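Local atomic coordinates of Roadblock/LAMTOR2 domain-containing protein (Streptomyces avermitilis, PDB entry 3LEQ), a protein that is of unknown function but, as a small Roadblock/LC7 domain protein, probably serves as a regulatory partner in GTPase-linked signalling. Residues Q7-L12 with V31-T36; V23-D28 with H91-T96; K78-L83 with A100-V105. All coordinates share one frame; numbering follows the deposited sequence. Where two conformers were deposited one is given.

Contact 1 (Q7-L12 with V31-T36); sequences QLLTGL and VVSKST
T10 and T36 meet side chain against side chain, crossing at about a right angle, and one backbone N-H ties them together. T36 N donates to T10 OG1 over 3.0 Å, with an angle of 150° at the hydrogen. T10 can offer that oxygen because OG1 lies beside its own backbone N, anti to the carbonyl carbon (chi1 -50°), and this position also lets it bond to D6 O one helical turn back. The hydroxyl thus accepts from T36 while donating to a carbonyl, which fixes its rotation. T36 closes round the group: its CG2 lies 3.1 Å from T10 OG1, a tight approach, and its OG1 is 3.4 Å from T10 CG2. Without the hydroxyl, as with an alanine here in place of T10, T36 N would probably lose its acceptor and D6 O one of its partners. In the Roadblock/LC7 fold, this is where the N-terminal helix 4-15 lies against outermost strand 31-34 and the turn after it; the axes of segments 7-12 and 31-34 approach to 7.9 Å. V32 and S33 form a classic beta bulge opposite V24. At the bulge, L9 is directed at the strand, and in the given one of its two conformers CD1 comes up against the S33 side chain. S33 OG, anti to its backbone N (chi1 -174°), bonds to D6 OD1. S35 lays CB 3.9 Å from L9 O and 4.0 Å from T10 CA, while its OG turns to A22 N.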
loop_
_atom_site.group_PDB
_atom_site.type_symbol
_atom_site.label_atom_id
_atom_site.label_comp_id
_atom_site.label_asym_id
_atom_site.label_seq_id
_atom_site.Cartn_x
_atom_site.Cartn_y
_atom_site.Cartn_z
ATOM N N GLN A 7 12.500 3.180 1.028
ATOM C CA GLN A 7 12.772 4.302 0.108
ATOM C C GLN A 7 11.912 4.232 -1.151
ATOM O O GLN A 7 11.388 5.255 -1.605
ATOM C CB GLN A 7 14.256 4.377 -0.246
ATOM C CG GLN A 7 15.134 4.768 0.937
ATOM C CD GLN A 7 16.590 5.017 0.558
ATOM O OE1 GLN A 7 17.018 4.763 -0.575
ATOM N NE2 GLN A 7 17.357 5.523 1.512
ATOM N N LEU A 8 11.762 3.028 -1.702
ATOM C CA LEU A 8 10.824 2.796 -2.803
ATOM C C LEU A 8 9.383 3.201 -2.475
ATOM O O LEU A 8 8.724 3.876 -3.284
ATOM C CB LEU A 8 10.869 1.337 -3.284
ATOM C CG LEU A 8 11.986 0.949 -4.253
ATOM C CD1 LEU A 8 11.824 -0.502 -4.645
ATOM C CD2 LEU A 8 12.005 1.853 -5.508
ATOM N N LEU A 9 8.904 2.773 -1.297
ATOM C CA LEU A 9 7.553 3.095 -0.833
ATOM C C LEU A 9 7.408 4.590 -0.588
ATOM O O LEU A 9 6.398 5.187 -0.951
ATOM C CB LEU A 9 7.215 2.324 0.447
ATOM C CG LEU A 9 7.081 0.803 0.358
ATOM C CD1 LEU A 9 6.823 0.233 1.736
ATOM C CD2 LEU A 9 5.950 0.419 -0.581
ATOM N N THR A 10 8.420 5.196 0.041
ATOM C CA THR A 10 8.394 6.639 0.314
ATOM C C THR A 10 8.410 7.397 -1.020
ATOM O O THR A 10 7.721 8.405 -1.182
ATOM C CB THR A 10 9.561 7.063 1.240
ATOM O OG1 THR A 10 9.585 6.199 2.376
ATOM C CG2 THR A 10 9.419 8.535 1.717
ATOM N N GLY A 11 9.168 6.864 -1.974
ATOM C CA GLY A 11 9.278 7.415 -3.325
ATOM C C GLY A 11 7.950 7.399 -4.059
ATOM O O GLY A 11 7.570 8.396 -4.675
ATOM N N LEU A 12 7.234 6.277 -3.977
ATOM C CA LEU A 12 5.877 6.197 -4.536
ATOM C C LEU A 12 4.979 7.298 -3.953
ATOM O O LEU A 12 4.296 8.003 -4.690
ATOM C CB LEU A 12 5.256 4.828 -4.256
ATOM C CG LEU A 12 3.789 4.652 -4.647
ATOM C CD1 LEU A 12 3.664 4.531 -6.161
ATOM C CD2 LEU A 12 3.171 3.434 -3.951
ATOM N N VAL A 31 4.008 -5.742 9.325
ATOM C CA VAL A 31 4.499 -4.654 8.462
ATOM C C VAL A 31 5.978 -4.908 8.175
ATOM O O VAL A 31 6.796 -4.889 9.099
ATOM C CB VAL A 31 4.322 -3.274 9.144
ATOM C CG1 VAL A 31 4.794 -2.155 8.211
ATOM C CG2 VAL A 31 2.876 -3.074 9.537
ATOM N N VAL A 32 6.311 -5.188 6.913
ATOM C CA VAL A 32 7.692 -5.447 6.481
ATOM C C VAL A 32 8.363 -4.121 6.107
ATOM O O VAL A 32 9.575 -3.967 6.219
ATOM C CB VAL A 32 7.720 -6.416 5.260
ATOM C CG1 VAL A 32 9.143 -6.577 4.681
ATOM C CG2 VAL A 32 7.137 -7.778 5.647
ATOM N N SER A 33 7.561 -3.162 5.664
ATOM C CA SER A 33 8.079 -1.897 5.166
ATOM C C SER A 33 6.939 -0.909 5.117
ATOM O O SER A 33 5.781 -1.309 4.920
ATOM C CB SER A 33 8.621 -2.106 3.753
ATOM O OG SER A 33 9.251 -0.946 3.264
ATOM N N LYS A 34 7.251 0.372 5.300
ATOM C CA LYS A 34 6.242 1.437 5.171
ATOM C C LYS A 34 6.856 2.728 4.642
ATOM O O LYS A 34 8.062 2.949 4.796
ATOM C CB LYS A 34 5.527 1.692 6.509
ATOM C CG LYS A 34 6.441 2.255 7.594
ATOM C CD LYS A 34 5.773 2.320 8.945
ATOM C CE LYS A 34 6.790 2.676 10.035
ATOM N NZ LYS A 34 7.150 4.131 10.003
ATOM N N SER A 35 6.040 3.577 4.014
ATOM C CA SER A 35 6.493 4.925 3.657
ATOM C C SER A 35 6.862 5.703 4.934
ATOM O O SER A 35 6.152 5.624 5.935
ATOM C CB SER A 35 5.455 5.670 2.811
ATOM O OG SER A 35 4.133 5.450 3.275
ATOM N N THR A 36 7.965 6.449 4.886
ATOM C CA THR A 36 8.619 6.945 6.114
ATOM C C THR A 36 7.843 8.006 6.936
ATOM O O THR A 36 8.139 8.207 8.193
ATOM C CB THR A 36 10.090 7.385 5.855
ATOM O OG1 THR A 36 10.127 8.587 5.068
ATOM C CG2 THR A 36 10.868 6.283 5.153
#

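Contact 2 (V23-D28 with H91-T96); sequences VVLSED and HLVVLT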
loop_
_atom_site.group_PDB
_atom_site.type_symbol
_atom_site.label_atom_id
_atom_site.label_comp_id
_atom_site.label_asym_id
_atom_site.label_seq_id
_atom_site.Cartn_x
_atom_site.Cartn_y
_atom_site.Cartn_z
ATOM N N VAL A 23 2.261 0.555 2.483
ATOM C CA VAL A 23 2.956 -0.444 3.297
ATOM C C VAL A 23 3.115 -1.728 2.508
ATOM O O VAL A 23 2.365 -1.982 1.546
ATOM C CB VAL A 23 2.186 -0.787 4.616
ATOM C CG1 VAL A 23 2.050 0.423 5.500
ATOM C CG2 VAL A 23 0.793 -1.374 4.334
ATOM N N VAL A 24 4.075 -2.542 2.930
ATOM C CA VAL A 24 4.177 -3.916 2.448
ATOM C C VAL A 24 4.018 -4.853 3.666
ATOM O O VAL A 24 4.706 -4.696 4.682
ATOM C CB VAL A 24 5.497 -4.181 1.728
ATOM C CG1 VAL A 24 5.637 -5.673 1.414
ATOM C CG2 VAL A 24 5.589 -3.337 0.444
ATOM N N LEU A 25 3.071 -5.777 3.565
ATOM C CA LEU A 25 2.749 -6.687 4.663
ATOM C C LEU A 25 3.164 -8.101 4.281
ATOM O O LEU A 25 2.992 -8.502 3.135
ATOM C CB LEU A 25 1.239 -6.643 4.949
ATOM C CG LEU A 25 0.610 -5.244 5.104
ATOM C CD1 LEU A 25 -0.908 -5.370 5.234
ATOM C CD2 LEU A 25 1.201 -4.476 6.322
ATOM N N SER A 26 3.673 -8.865 5.249
ATOM C CA SER A 26 4.022 -10.261 5.033
ATOM C C SER A 26 2.736 -11.074 5.039
ATOM O O SER A 26 1.678 -10.560 5.403
ATOM C CB SER A 26 4.933 -10.756 6.158
ATOM O OG SER A 26 4.201 -10.805 7.377
ATOM N N GLU A 27 2.837 -12.344 4.654
ATOM C CA GLU A 27 1.715 -13.279 4.718
ATOM C C GLU A 27 1.039 -13.308 6.098
ATOM O O GLU A 27 -0.181 -13.422 6.178
ATOM C CB GLU A 27 2.154 -14.689 4.297
ATOM N N ASP A 28 1.818 -13.180 7.171
ATOM C CA ASP A 28 1.260 -13.183 8.534
ATOM C C ASP A 28 0.624 -11.855 8.984
ATOM O O ASP A 28 0.013 -11.799 10.049
ATOM C CB ASP A 28 2.311 -13.633 9.555
ATOM N N HIS A 91 2.086 -8.474 0.433
ATOM C CA HIS A 91 1.149 -7.640 -0.291
ATOM C C HIS A 91 1.507 -6.163 -0.131
ATOM O O HIS A 91 1.899 -5.726 0.958
ATOM C CB HIS A 91 -0.278 -7.860 0.219
ATOM C CG HIS A 91 -0.893 -9.135 -0.254
ATOM N ND1 HIS A 91 -0.690 -10.341 0.379
ATOM C CD2 HIS A 91 -1.705 -9.394 -1.309
ATOM C CE1 HIS A 91 -1.358 -11.285 -0.257
ATOM N NE2 HIS A 91 -1.984 -10.734 -1.284
ATOM N N LEU A 92 1.383 -5.409 -1.223
ATOM C CA LEU A 92 1.533 -3.970 -1.183
ATOM C C LEU A 92 0.163 -3.373 -0.919
ATOM O O LEU A 92 -0.841 -3.754 -1.590
ATOM C CB LEU A 92 2.059 -3.459 -2.550
ATOM C CG LEU A 92 2.118 -1.931 -2.741
ATOM C CD1 LEU A 92 3.137 -1.287 -1.780
ATOM C CD2 LEU A 92 2.469 -1.598 -4.221
ATOM N N VAL A 93 0.084 -2.440 0.032
ATOM C CA VAL A 93 -1.202 -1.855 0.366
ATOM C C VAL A 93 -1.050 -0.350 0.325
ATOM O O VAL A 93 -0.139 0.193 0.914
ATOM C CB VAL A 93 -1.707 -2.276 1.771
ATOM C CG1 VAL A 93 -3.095 -1.741 2.013
ATOM C CG2 VAL A 93 -1.660 -3.831 1.960
ATOM N N VAL A 94 -1.960 0.323 -0.354
ATOM C CA VAL A 94 -1.879 1.769 -0.522
ATOM C C VAL A 94 -3.180 2.422 -0.080
ATOM O O VAL A 94 -4.263 1.841 -0.300
ATOM C CB VAL A 94 -1.576 2.114 -2.012
ATOM C CG1 VAL A 94 -2.067 3.507 -2.389
ATOM C CG2 VAL A 94 -0.072 1.969 -2.300
ATOM N N LEU A 95 -3.071 3.612 0.508
ATOM C CA LEU A 95 -4.219 4.498 0.744
ATOM C C LEU A 95 -4.100 5.693 -0.205
ATOM O O LEU A 95 -3.059 6.363 -0.254
ATOM C CB LEU A 95 -4.298 4.973 2.199
ATOM C CG LEU A 95 -4.722 3.943 3.258
ATOM C CD1 LEU A 95 -4.551 4.511 4.653
ATOM C CD2 LEU A 95 -6.174 3.438 3.046
ATOM N N THR A 96 -5.162 5.951 -0.966
ATOM C CA THR A 96 -5.216 7.124 -1.842
ATOM C C THR A 96 -5.977 8.291 -1.201
ATOM O O THR A 96 -6.734 8.107 -0.242
ATOM C CB THR A 96 -5.918 6.810 -3.174
ATOM O OG1 THR A 96 -7.339 6.851 -2.984
ATOM C CG2 THR A 96 -5.485 5.435 -3.723
HETATM O O HOH W 1 -0.083 -10.191 2.974
#
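L25 and V93 owe their contact to first torsions that set L25 CG (chi1 -49°) and V93 CG2 each beside its own backbone N, so that L25 CD1 lands 3.7 Å from V93 CG2. Next to them V23 lies side by side with V93, pointing the same way, its CG2 3.7 Å from V93 CB. On the other face V24 CG2 meets L92 CD1 at 3.9 Å; L92 extends with CG anti to its N and then bends at chi2 (65°), which also brings CD1 over V23 O. The pairing is that of two adjacent antiparallel strands in the middle of the five-stranded Roadblock/LC7 sheet. V23 with V93 and L25 with H91 are hydrogen-bonded pairs, and V24 with L92 is the non-hydrogen-bonded pair between them. V93 N to V23 O and H91 N to L25 O both measure 2.8 Å, and the return bonds from V23 N to V93 O and L25 N to H91 O are alike. Between these bonds V24 CA sends a CA-H...O contact of 3.3 Å to H91 O. Helix 40-55 packs on the V23, L25 and V93 face through A47, A50 and L46, whereas L9 of helix 4-15 lies against both V24 and L92, and M109, L112 and V113 of helix 102-115 pack on L92. Where the strands part, a water 2.7 Å from H91 ND1 donates to S26 O, bridging the imidazole to the end of strand 19-26.

Contact 3 (K78-L83 with A100-V105); sequences KGYLIL and ADVGVV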
loop_
_atom_site.group_PDB
_atom_site.type_symbol
_atom_site.label_atom_id
_atom_site.label_comp_id
_atom_site.label_asym_id
_atom_site.label_seq_id
_atom_site.Cartn_x
_atom_site.Cartn_y
_atom_site.Cartn_z
ATOM N N LYS A 78 -13.532 8.486 1.825
ATOM C CA LYS A 78 -12.150 8.854 2.152
ATOM C C LYS A 78 -11.234 8.935 0.921
ATOM O O LYS A 78 -10.499 9.915 0.752
ATOM C CB LYS A 78 -11.572 7.864 3.180
ATOM N N GLY A 79 -11.342 7.927 0.058
ATOM C CA GLY A 79 -10.395 7.642 -1.032
ATOM C C GLY A 79 -10.484 6.132 -1.249
ATOM O O GLY A 79 -11.525 5.535 -0.965
ATOM N N TYR A 80 -9.415 5.507 -1.741
ATOM C CA TYR A 80 -9.397 4.049 -1.937
ATOM C C TYR A 80 -8.361 3.362 -1.064
ATOM O O TYR A 80 -7.299 3.932 -0.774
ATOM C CB TYR A 80 -9.000 3.678 -3.377
ATOM C CG TYR A 80 -9.958 4.125 -4.448
ATOM C CD1 TYR A 80 -10.852 3.226 -5.027
ATOM C CD2 TYR A 80 -9.955 5.439 -4.904
ATOM C CE1 TYR A 80 -11.729 3.633 -6.018
ATOM C CE2 TYR A 80 -10.837 5.859 -5.891
ATOM C CZ TYR A 80 -11.719 4.950 -6.438
ATOM O OH TYR A 80 -12.586 5.356 -7.422
ATOM N N LEU A 81 -8.661 2.121 -0.691
ATOM C CA LEU A 81 -7.643 1.196 -0.178
ATOM C C LEU A 81 -7.403 0.183 -1.278
ATOM O O LEU A 81 -8.351 -0.446 -1.767
ATOM C CB LEU A 81 -8.120 0.490 1.092
ATOM C CG LEU A 81 -7.141 -0.468 1.792
ATOM C CD1 LEU A 81 -7.612 -0.710 3.230
ATOM C CD2 LEU A 81 -7.011 -1.827 1.045
ATOM N N ILE A 82 -6.154 0.032 -1.697
ATOM C CA ILE A 82 -5.858 -0.892 -2.781
ATOM C C ILE A 82 -4.766 -1.831 -2.307
ATOM O O ILE A 82 -3.761 -1.388 -1.740
ATOM C CB ILE A 82 -5.420 -0.172 -4.112
ATOM C CG1 ILE A 82 -6.379 0.966 -4.483
ATOM C CG2 ILE A 82 -5.259 -1.197 -5.287
ATOM C CD1 ILE A 82 -5.920 1.877 -5.614
ATOM N N LEU A 83 -4.947 -3.111 -2.577
ATOM C CA LEU A 83 -4.008 -4.136 -2.161
ATOM C C LEU A 83 -3.654 -5.016 -3.359
ATOM O O LEU A 83 -4.537 -5.409 -4.097
ATOM C CB LEU A 83 -4.674 -4.965 -1.060
ATOM C CG LEU A 83 -4.012 -6.181 -0.442
ATOM C CD1 LEU A 83 -4.523 -6.330 0.983
ATOM C CD2 LEU A 83 -4.313 -7.455 -1.255
ATOM N N ALA A 100 -8.977 10.109 -6.454
ATOM C CA ALA A 100 -7.826 9.584 -7.201
ATOM C C ALA A 100 -8.254 8.772 -8.427
ATOM O O ALA A 100 -9.306 8.129 -8.425
ATOM C CB ALA A 100 -6.953 8.724 -6.286
ATOM N N ASP A 101 -7.432 8.796 -9.473
ATOM C CA ASP A 101 -7.665 7.939 -10.634
ATOM C C ASP A 101 -7.095 6.561 -10.340
ATOM O O ASP A 101 -5.867 6.392 -10.255
ATOM C CB ASP A 101 -7.045 8.534 -11.908
ATOM C CG ASP A 101 -7.508 7.828 -13.179
ATOM O OD1 ASP A 101 -8.060 8.507 -14.057
ATOM O OD2 ASP A 101 -7.330 6.604 -13.310
ATOM N N VAL A 102 -7.983 5.575 -10.193
ATOM C CA VAL A 102 -7.569 4.201 -9.844
ATOM C C VAL A 102 -6.601 3.588 -10.850
ATOM O O VAL A 102 -5.667 2.879 -10.468
ATOM C CB VAL A 102 -8.759 3.246 -9.734
ATOM C CG1 VAL A 102 -8.287 1.860 -9.309
ATOM C CG2 VAL A 102 -9.757 3.762 -8.769
ATOM N N GLY A 103 -6.848 3.841 -12.134
ATOM C CA GLY A 103 -5.968 3.379 -13.203
ATOM C C GLY A 103 -4.547 3.879 -13.058
ATOM O O GLY A 103 -3.593 3.119 -13.247
ATOM N N VAL A 104 -4.398 5.151 -12.712
ATOM C CA VAL A 104 -3.073 5.717 -12.495
ATOM C C VAL A 104 -2.405 5.036 -11.295
ATOM O O VAL A 104 -1.271 4.570 -11.378
ATOM C CB VAL A 104 -3.128 7.251 -12.336
ATOM C CG1 VAL A 104 -1.801 7.794 -11.833
ATOM C CG2 VAL A 104 -3.508 7.906 -13.663
ATOM N N VAL A 105 -3.125 4.968 -10.181
ATOM C CA VAL A 105 -2.572 4.363 -8.982
ATOM C C VAL A 105 -2.219 2.894 -9.239
ATOM O O VAL A 105 -1.128 2.460 -8.876
ATOM C CB VAL A 105 -3.529 4.485 -7.792
ATOM C CG1 VAL A 105 -2.944 3.766 -6.593
ATOM C CG2 VAL A 105 -3.752 5.960 -7.441
#
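Y80 and V102 form the heart of this contact, with I82 beside them. V102 CG2 sits over one face of the Y80 ring, 3.6 Å from the centroid and 25° off the normal, in a CH-pi contact. The methyl is displaced toward the rim on the hydroxyl side, and its closest ring atom is Y80 CZ at 3.3 Å, a snug fit. The two side chains cross at about a right angle. V102 chi1 (-177°) sets CG1 anti to the backbone N and CG2 beside it, so the two methyls serve different partners: CG2 takes the tyrosine, while CG1 turns to I82 CD1 at a looser 4.4 Å. I82 reaches out with an extended chain (chi2 170°), and its CD1 packs 3.7 Å from V105 CG1, one helical turn beyond V102. Ahead of the helix, A100 O approaches Y80 CE2 obliquely at 3.7 Å. D101 takes the N-cap position: its OD2 accepts a weak bond from V104 N, and its carbonyl oxygen receives V105 N; V102 and V105, three residues apart, both face the strand. L73 of edge strand 71-75 touches both Y80 and V102, and Y80 N is bonded to T96 OG1. With no hydrogen bond between the two segments, apolar packing carries the contact. Y80 and I82 share one face of the sheet, and the start of C-terminal helix 102-115 packs on it, the helix-on-antiparallel-sheet packing of the Roadblock/LC7 fold.

How the contacts relate
Contact 2 is the core of the three, near the centre of the chain and held by paired backbone bonds with aliphatic packing on both faces. Contacts 1 and 3 are only partly buried and lie on opposite sides of that centre, about 17 Å apart between centres. Each sets a terminal helix against a sheet strand, contact 1 partly through hydroxyl chemistry, contact 3 through methyls and a ring. Both join contact 2 by strand pairing: V24 bonds to V32 and S33 at the bulge, and V94 N to I82 O. L9 further links contact 1 to L92, where helix 102-115, begun in contact 3, also packs.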